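Local coordinates for protein alkylhalidase CmlS (Streptomyces venezuelae, PDB 3I3L) that is a flavin-dependent halogenase of chloramphenicol biosynthesis that binds FAD, in part through a covalent bond to the protein, and probably works as an oxidoreductase, at residues Leu133-Ala138 and Ile143-Glu148; Gly439-Pro444 and Asp448-Ala453; Arg490-Pro493 and Leu498-Arg501. One frame throughout, in Å; residues are numbered along the deposited sequence.

Contact 1: residues Leu133-Ala138 and Ile143-Glu148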
loop_
_atom_site.group_PDB
_atom_site.type_symbol
_atom_site.label_atom_id
_atom_site.label_comp_id
_atom_site.label_asym_id
_atom_site.label_seq_id
_atom_site.Cartn_x
_atom_site.Cartn_y
_atom_site.Cartn_z
ATOM N N LEU A 133 -16.182 -10.861 9.534
ATOM C CA LEU A 133 -17.276 -10.013 9.085
ATOM C C LEU A 133 -17.355 -9.996 7.537
ATOM O O LEU A 133 -18.416 -10.138 6.976
ATOM C CB LEU A 133 -17.085 -8.597 9.655
ATOM C CG LEU A 133 -18.010 -7.379 9.495
ATOM C CD1 LEU A 133 -17.978 -6.801 8.120
ATOM C CD2 LEU A 133 -19.443 -7.694 9.898
ATOM N N LEU A 134 -16.215 -9.852 6.872
ATOM C CA LEU A 134 -16.124 -9.942 5.432
ATOM C C LEU A 134 -16.550 -11.288 4.901
ATOM O O LEU A 134 -17.275 -11.378 3.884
ATOM C CB LEU A 134 -14.695 -9.702 4.979
ATOM C CG LEU A 134 -14.048 -8.353 5.285
ATOM C CD1 LEU A 134 -12.734 -8.183 4.444
ATOM C CD2 LEU A 134 -14.985 -7.203 4.972
ATOM N N LEU A 135 -16.107 -12.337 5.563
ATOM C CA LEU A 135 -16.374 -13.660 5.069
ATOM C C LEU A 135 -17.876 -14.018 5.195
ATOM O O LEU A 135 -18.444 -14.627 4.305
ATOM C CB LEU A 135 -15.473 -14.700 5.777
ATOM C CG LEU A 135 -15.394 -16.052 5.036
ATOM C CD1 LEU A 135 -14.948 -15.836 3.527
ATOM C CD2 LEU A 135 -14.461 -17.017 5.752
ATOM N N ASP A 136 -18.481 -13.655 6.321
ATOM C CA ASP A 136 -19.906 -13.829 6.567
ATOM C C ASP A 136 -20.708 -12.980 5.612
ATOM O O ASP A 136 -21.733 -13.392 5.130
ATOM C CB ASP A 136 -20.231 -13.444 8.021
ATOM C CG ASP A 136 -19.753 -14.470 9.005
ATOM O OD1 ASP A 136 -19.250 -15.524 8.586
ATOM O OD2 ASP A 136 -19.852 -14.226 10.233
ATOM N N GLU A 137 -20.245 -11.767 5.334
ATOM C CA GLU A 137 -20.889 -11.025 4.265
ATOM C C GLU A 137 -20.892 -11.817 2.950
ATOM O O GLU A 137 -21.944 -11.925 2.301
ATOM C CB GLU A 137 -20.301 -9.622 4.114
ATOM C CG GLU A 137 -20.985 -8.848 3.057
ATOM C CD GLU A 137 -22.442 -8.595 3.385
ATOM O OE1 GLU A 137 -22.738 -8.428 4.589
ATOM O OE2 GLU A 137 -23.265 -8.534 2.426
ATOM N N ALA A 138 -19.751 -12.424 2.587
ATOM C CA ALA A 138 -19.658 -13.228 1.346
ATOM C C ALA A 138 -20.716 -14.347 1.330
ATOM O O ALA A 138 -21.453 -14.504 0.324
ATOM C CB ALA A 138 -18.259 -13.822 1.133
ATOM N N ILE A 143 -22.358 -16.633 -2.027
ATOM C CA ILE A 143 -21.019 -17.149 -2.307
ATOM C C ILE A 143 -20.810 -18.351 -1.466
ATOM O O ILE A 143 -21.080 -18.324 -0.259
ATOM C CB ILE A 143 -19.871 -16.092 -1.991
ATOM C CG1 ILE A 143 -19.930 -14.922 -2.992
ATOM C CG2 ILE A 143 -18.564 -16.763 -2.031
ATOM C CD1 ILE A 143 -19.403 -13.502 -2.420
ATOM N N THR A 144 -20.294 -19.409 -2.087
ATOM C CA THR A 144 -20.012 -20.654 -1.376
ATOM C C THR A 144 -18.728 -20.543 -0.568
ATOM O O THR A 144 -17.668 -20.197 -1.126
ATOM C CB THR A 144 -19.841 -21.828 -2.421
ATOM O OG1 THR A 144 -20.984 -21.864 -3.279
ATOM C CG2 THR A 144 -19.668 -23.202 -1.705
ATOM N N VAL A 145 -18.795 -20.852 0.722
ATOM C CA VAL A 145 -17.627 -20.718 1.560
ATOM C C VAL A 145 -17.415 -22.023 2.322
ATOM O O VAL A 145 -18.316 -22.467 3.000
ATOM C CB VAL A 145 -17.742 -19.492 2.572
ATOM C CG1 VAL A 145 -16.644 -19.550 3.640
ATOM C CG2 VAL A 145 -17.730 -18.144 1.847
ATOM N N HIS A 146 -16.227 -22.610 2.232
ATOM C CA HIS A 146 -15.864 -23.758 3.023
ATOM C C HIS A 146 -14.736 -23.406 3.993
ATOM O O HIS A 146 -13.554 -23.331 3.603
ATOM C CB HIS A 146 -15.396 -24.925 2.142
ATOM C CG HIS A 146 -16.349 -25.308 1.047
ATOM N ND1 HIS A 146 -17.653 -25.681 1.299
ATOM C CD2 HIS A 146 -16.169 -25.437 -0.295
ATOM C CE1 HIS A 146 -18.241 -26.004 0.157
ATOM N NE2 HIS A 146 -17.365 -25.866 -0.825
ATOM N N GLU A 147 -15.085 -23.259 5.272
ATOM C CA GLU A 147 -14.104 -23.112 6.320
ATOM C C GLU A 147 -13.547 -24.484 6.641
ATOM O O GLU A 147 -14.105 -25.484 6.225
ATOM C CB GLU A 147 -14.706 -22.464 7.565
ATOM C CG GLU A 147 -14.926 -20.968 7.409
ATOM C CD GLU A 147 -15.544 -20.355 8.608
ATOM O OE1 GLU A 147 -15.156 -20.706 9.750
ATOM O OE2 GLU A 147 -16.429 -19.484 8.431
ATOM N N GLU A 148 -12.428 -24.508 7.350
ATOM C CA GLU A 148 -11.747 -25.752 7.705
ATOM C C GLU A 148 -11.575 -26.680 6.499
ATOM O O GLU A 148 -11.726 -27.896 6.614
ATOM C CB GLU A 148 -12.479 -26.482 8.844
ATOM C CG GLU A 148 -12.632 -25.643 10.115
ATOM C CD GLU A 148 -13.332 -26.418 11.269
ATOM O OE1 GLU A 148 -14.504 -26.802 11.121
ATOM O OE2 GLU A 148 -12.707 -26.631 12.318
HETATM O O HOH W 1 -17.427 -17.315 7.524
#
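Ala138 and Ile143, 5.5 Å apart at their CA atoms, put the last turn of helix 127-140 close to the entry of strand 144-146, and Ile143 N donates to Ala138 O at 3.3 Å with an N-H...O angle of 138°, a rather bent bond. This is a helix-loop-strand connection in the FAD-binding domain: the strand is the outermost of a sheet whose first strand runs into a GxGxxG turn, consistent with a Rossmann-type nucleotide-binding fold, and the helix packs on the sheet beside helix 33-44. Ile143 and Val145 point toward the helix, alternating with Thr144, which points away. The CD1 of Ile143 lies 3.7 Å from Ala138 CB. Further along, Leu135 has CG anti to the backbone N (chi1 -163°), which carries its branched end to the strand; CD2 then meets Val145 CG1 at 4.0 Å, while CD1 rests near both methyls of that valine. Glu147 extends past Leu135 in the opposite direction, its OE1 accepting from Phe57 N and its OE2 paired with Arg139. A water bridges the two acidic side chains, 2.8 Å from Asp136 OD1 and 2.6 Å from Glu147 OE2.

Contact 2: residues Gly439-Pro444 and Asp448-Ala453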
loop_
_atom_site.group_PDB
_atom_site.type_symbol
_atom_site.label_atom_id
_atom_site.label_comp_id
_atom_site.label_asym_id
_atom_site.label_seq_id
_atom_site.Cartn_x
_atom_site.Cartn_y
_atom_site.Cartn_z
ATOM N N GLY A 439 4.524 17.108 7.898
ATOM C CA GLY A 439 3.953 16.572 9.086
ATOM C C GLY A 439 4.636 16.888 10.400
ATOM O O GLY A 439 4.212 16.429 11.468
ATOM N N ARG A 440 5.683 17.693 10.343
ATOM C CA ARG A 440 6.483 18.021 11.517
ATOM C C ARG A 440 5.660 18.778 12.551
ATOM O O ARG A 440 5.073 19.809 12.240
ATOM C CB ARG A 440 7.684 18.876 11.073
ATOM C CG ARG A 440 8.627 19.288 12.214
ATOM C CD ARG A 440 9.889 20.087 11.700
ATOM N NE ARG A 440 10.556 19.511 10.505
ATOM C CZ ARG A 440 11.319 18.408 10.516
ATOM N NH1 ARG A 440 11.517 17.720 11.648
ATOM N NH2 ARG A 440 11.878 17.975 9.386
ATOM N N HIS A 441 5.590 18.243 13.780
ATOM C CA HIS A 441 4.996 18.968 14.923
ATOM C C HIS A 441 5.826 20.221 15.210
ATOM O O HIS A 441 7.051 20.275 14.961
ATOM C CB HIS A 441 4.947 18.117 16.179
ATOM C CG HIS A 441 4.069 16.904 16.073
ATOM N ND1 HIS A 441 3.590 16.233 17.186
ATOM C CD2 HIS A 441 3.586 16.236 14.986
ATOM C CE1 HIS A 441 2.844 15.214 16.792
ATOM N NE2 HIS A 441 2.815 15.202 15.459
ATOM N N GLN A 442 5.165 21.236 15.754
ATOM C CA GLN A 442 5.821 22.538 15.929
ATOM C C GLN A 442 6.415 22.735 17.332
ATOM O O GLN A 442 6.501 23.844 17.845
ATOM C CB GLN A 442 4.848 23.640 15.550
ATOM C CG GLN A 442 4.317 23.505 14.118
ATOM C CD GLN A 442 5.420 23.661 13.085
ATOM O OE1 GLN A 442 5.854 22.680 12.461
ATOM N NE2 GLN A 442 5.893 24.879 12.912
ATOM N N ARG A 443 6.813 21.627 17.945
ATOM C CA ARG A 443 7.490 21.633 19.213
ATOM C C ARG A 443 8.371 20.393 19.199
ATOM O O ARG A 443 8.114 19.483 18.404
ATOM C CB ARG A 443 6.453 21.566 20.359
ATOM C CG ARG A 443 5.732 20.225 20.494
ATOM C CD ARG A 443 4.396 20.362 21.200
ATOM N NE ARG A 443 3.601 21.432 20.606
ATOM C CZ ARG A 443 2.790 21.296 19.553
ATOM N NH1 ARG A 443 2.634 20.111 18.939
ATOM N NH2 ARG A 443 2.118 22.360 19.106
ATOM N N PRO A 444 9.358 20.313 20.115
ATOM C CA PRO A 444 10.378 19.244 20.078
ATOM C C PRO A 444 9.863 17.875 20.489
ATOM O O PRO A 444 10.470 16.860 20.146
ATOM C CB PRO A 444 11.446 19.719 21.098
ATOM C CG PRO A 444 10.975 21.147 21.559
ATOM C CD PRO A 444 9.505 21.184 21.298
ATOM N N ASP A 448 -0.321 16.687 23.659
ATOM C CA ASP A 448 -1.717 16.869 23.297
ATOM C C ASP A 448 -1.974 18.315 22.874
ATOM O O ASP A 448 -3.073 18.683 22.467
ATOM C CB ASP A 448 -2.616 16.437 24.443
ATOM C CG ASP A 448 -3.853 15.701 23.966
ATOM O OD1 ASP A 448 -4.152 15.776 22.754
ATOM O OD2 ASP A 448 -4.557 15.069 24.808
ATOM N N ASP A 449 -0.938 19.127 22.949
ATOM C CA ASP A 449 -0.939 20.454 22.328
ATOM C C ASP A 449 -1.141 20.373 20.825
ATOM O O ASP A 449 -1.601 21.341 20.197
ATOM C CB ASP A 449 0.373 21.176 22.630
ATOM C CG ASP A 449 0.351 21.899 23.979
ATOM O OD1 ASP A 449 -0.705 21.872 24.630
ATOM O OD2 ASP A 449 1.378 22.502 24.375
ATOM N N PHE A 450 -0.788 19.224 20.247
ATOM C CA PHE A 450 -0.796 19.045 18.788
ATOM C C PHE A 450 -2.190 19.125 18.201
ATOM O O PHE A 450 -3.110 18.433 18.664
ATOM C CB PHE A 450 -0.207 17.679 18.406
ATOM C CG PHE A 450 -0.349 17.358 16.960
ATOM C CD1 PHE A 450 0.566 17.832 16.044
ATOM C CD2 PHE A 450 -1.403 16.607 16.515
ATOM C CE1 PHE A 450 0.429 17.551 14.747
ATOM C CE2 PHE A 450 -1.559 16.321 15.201
ATOM C CZ PHE A 450 -0.644 16.778 14.304
ATOM N N SER A 451 -2.329 19.945 17.157
ATOM C CA SER A 451 -3.515 19.930 16.309
ATOM C C SER A 451 -3.070 19.806 14.856
ATOM O O SER A 451 -2.033 20.299 14.493
ATOM C CB SER A 451 -4.349 21.204 16.511
ATOM O OG SER A 451 -3.519 22.351 16.337
ATOM N N GLU A 452 -3.871 19.176 14.025
ATOM C CA GLU A 452 -3.496 19.005 12.616
ATOM C C GLU A 452 -3.413 20.323 11.875
ATOM O O GLU A 452 -2.716 20.441 10.865
ATOM C CB GLU A 452 -4.427 18.007 11.912
ATOM C CG GLU A 452 -4.194 16.571 12.410
ATOM C CD GLU A 452 -4.898 15.524 11.584
ATOM O OE1 GLU A 452 -5.273 15.838 10.434
ATOM O OE2 GLU A 452 -5.068 14.379 12.076
ATOM N N ALA A 453 -4.114 21.327 12.388
ATOM C CA ALA A 453 -4.046 22.655 11.787
ATOM C C ALA A 453 -2.658 23.309 11.920
ATOM O O ALA A 453 -2.272 24.139 11.075
ATOM C CB ALA A 453 -5.154 23.552 12.368
#
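The connection between helix 430-439 and helix 456-471 folds back on itself here, and an offset stack between the rings of His441 and Phe450 joins its two arms. The ring centroids are 4.1 Å apart and the planes 22° from parallel. The displacement is clear from the atoms: Phe450 CD1 sits over the centre of the imidazole, 3.4 Å above its plane, and Phe450 CE1 comes within 3.4 Å of His441 NE2. Phe450 holds its CG anti to the backbone N (chi1 172°), which sends the ring across toward the histidine. This part of the chain has no regular secondary structure until the 3-10 turn at Glu452 and Ala453, so side chains, with no hydrogen bond between the two segments, make the junction. His441 NE2 is also hydrogen-bonded to Thr106 OG1, which ties the stacked ring to strand 105-108. With an alanine in place of His441, the Phe450 ring would probably lose the partner stacked on one face, and Thr106 OG1 its bond to the imidazole. Beside the stack, Arg443 lays one face of its guanidinium over Asp449 CB, 3.7 Å from the plane and offset toward the rim. The Asp449 carboxylate makes no salt bridge with it: Arg443 NE and Asp449 OD2 are 4.5 Å apart, the oxygen lies well out of the guanidinium plane, and the two planes are 77° apart. The salt bridge of Arg443 NH1 goes instead to Glu454 OE1; NH1 also lies 3.6 Å from Phe450 CA, near the plane of the Phe450 ring and at its edge.

Contact 3: residues Arg490-Pro493 and Leu498-Arg501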
loop_
_atom_site.group_PDB
_atom_site.type_symbol
_atom_site.label_atom_id
_atom_site.label_comp_id
_atom_site.label_asym_id
_atom_site.label_seq_id
_atom_site.Cartn_x
_atom_site.Cartn_y
_atom_site.Cartn_z
ATOM N N ARG A 490 -8.241 0.467 -16.571
ATOM C CA ARG A 490 -8.533 1.122 -15.307
ATOM C C ARG A 490 -9.758 0.471 -14.705
ATOM O O ARG A 490 -10.707 0.211 -15.413
ATOM C CB ARG A 490 -8.691 2.649 -15.543
ATOM C CG ARG A 490 -9.590 3.429 -14.608
ATOM C CD ARG A 490 -10.934 3.849 -15.319
ATOM N NE ARG A 490 -11.840 4.740 -14.531
ATOM C CZ ARG A 490 -11.489 5.468 -13.452
ATOM N NH1 ARG A 490 -10.252 5.438 -12.958
ATOM N NH2 ARG A 490 -12.387 6.230 -12.838
ATOM N N VAL A 491 -9.742 0.187 -13.403
ATOM C CA VAL A 491 -10.938 -0.310 -12.748
ATOM C C VAL A 491 -11.907 0.829 -12.492
ATOM O O VAL A 491 -11.576 1.741 -11.776
ATOM C CB VAL A 491 -10.583 -0.938 -11.408
ATOM C CG1 VAL A 491 -11.827 -1.345 -10.679
ATOM C CG2 VAL A 491 -9.616 -2.183 -11.643
ATOM N N GLU A 492 -13.116 0.764 -13.050
ATOM C CA GLU A 492 -14.162 1.759 -12.756
ATOM C C GLU A 492 -14.608 1.656 -11.308
ATOM O O GLU A 492 -15.000 0.589 -10.864
ATOM C CB GLU A 492 -15.370 1.526 -13.707
ATOM C CG GLU A 492 -16.347 2.690 -13.773
ATOM C CD GLU A 492 -17.252 2.714 -12.595
ATOM O OE1 GLU A 492 -17.827 1.660 -12.236
ATOM O OE2 GLU A 492 -17.400 3.789 -11.973
ATOM N N PRO A 493 -14.578 2.760 -10.546
ATOM C CA PRO A 493 -14.754 2.596 -9.065
ATOM C C PRO A 493 -16.130 2.171 -8.605
ATOM O O PRO A 493 -16.261 1.494 -7.588
ATOM C CB PRO A 493 -14.407 3.988 -8.488
ATOM C CG PRO A 493 -14.566 4.936 -9.698
ATOM C CD PRO A 493 -14.129 4.125 -10.903
ATOM N N LEU A 498 -13.327 -3.635 -15.473
ATOM C CA LEU A 498 -12.104 -3.184 -16.044
ATOM C C LEU A 498 -12.395 -2.517 -17.378
ATOM O O LEU A 498 -12.818 -3.170 -18.328
ATOM C CB LEU A 498 -11.109 -4.361 -16.222
ATOM C CG LEU A 498 -9.663 -3.914 -16.459
ATOM C CD1 LEU A 498 -9.099 -3.284 -15.212
ATOM C CD2 LEU A 498 -8.746 -5.105 -16.979
ATOM N N GLU A 499 -12.094 -1.226 -17.488
ATOM C CA GLU A 499 -12.400 -0.510 -18.696
ATOM C C GLU A 499 -11.096 -0.209 -19.426
ATOM O O GLU A 499 -10.027 -0.029 -18.818
ATOM C CB GLU A 499 -13.103 0.829 -18.389
ATOM C CG GLU A 499 -14.437 0.749 -17.681
ATOM C CD GLU A 499 -15.058 2.161 -17.383
ATOM O OE1 GLU A 499 -14.349 3.185 -17.451
ATOM O OE2 GLU A 499 -16.253 2.227 -17.020
ATOM N N GLN A 500 -11.201 -0.126 -20.726
ATOM C CA GLN A 500 -10.107 0.399 -21.567
ATOM C C GLN A 500 -10.047 1.922 -21.570
ATOM O O GLN A 500 -11.076 2.581 -21.517
ATOM C CB GLN A 500 -10.297 -0.061 -22.973
ATOM C CG GLN A 500 -9.227 -0.978 -23.448
ATOM C CD GLN A 500 -9.709 -1.830 -24.594
ATOM O OE1 GLN A 500 -10.874 -1.759 -24.949
ATOM N NE2 GLN A 500 -8.829 -2.651 -25.169
ATOM N N ARG A 501 -8.830 2.463 -21.587
ATOM C CA ARG A 501 -8.578 3.904 -21.576
ATOM C C ARG A 501 -7.325 4.134 -22.407
ATOM O O ARG A 501 -6.441 3.299 -22.429
ATOM C CB ARG A 501 -8.349 4.423 -20.127
#
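Arg490 and Glu499, with more surface buried by this contact than any other residue of the two segments, form an antiparallel hydrogen-bonded pair in the beta hairpin of strands 483-491 and 498-506. Arg490 N donates to Glu499 O at 2.9 Å, and Glu499 N returns a nearly straight bond (N-H...O angle 175°) to Arg490 O at 2.9 Å. Their side chains leave the same face of the sheet and run side by side. Glu499 OE1 lies near the plane of the guanidinium at its edge, but at 4.2 Å from Arg490 NE this is charge attraction, short of a salt bridge. The other carboxylate oxygen, Glu499 OE2, rests 3.3 Å from Glu492 CG. Glu492 bends at chi2 (-79°), turning its own carboxylate back into the hairpin turn, where OE1 accepts from Gly495 N and OE2 from Ile494 N. On the opposite face, in the adjoining non-hydrogen-bonded pair, Leu498 CD1 meets Val491 CG2 at 3.8 Å, the side chains crossing at about a right angle. That apolar face lies against two long helices: Val491 and Leu498 both touch Ala340 of helix 327-347 and Trp358 of helix 352-382, while strand 498-506, the middle one of the sheet, also pairs with strand 511-512.

The three contacts follow one another along the chain, each joining pieces only a few residues apart, and none touches another. Contact 1 lies at the sheet edge of the FAD-binding domain, with the side chain of Leu135 about 8 Å from the bound FAD; contacts 2 and 3 lie away from the FAD-binding residues. Contact 3 belongs to the C-terminal domain, yet its hairpin packs on helices 327-347 and 352-382, which fall largely in the FAD-binding region, so it marks where the two regions meet. Centres of contacts 1 and 3 are 27 Å apart, whereas that of contact 2 lies 43 Å from contact 1 and 40 Å from contact 3, beside strand 105-108 of the large mixed sheet.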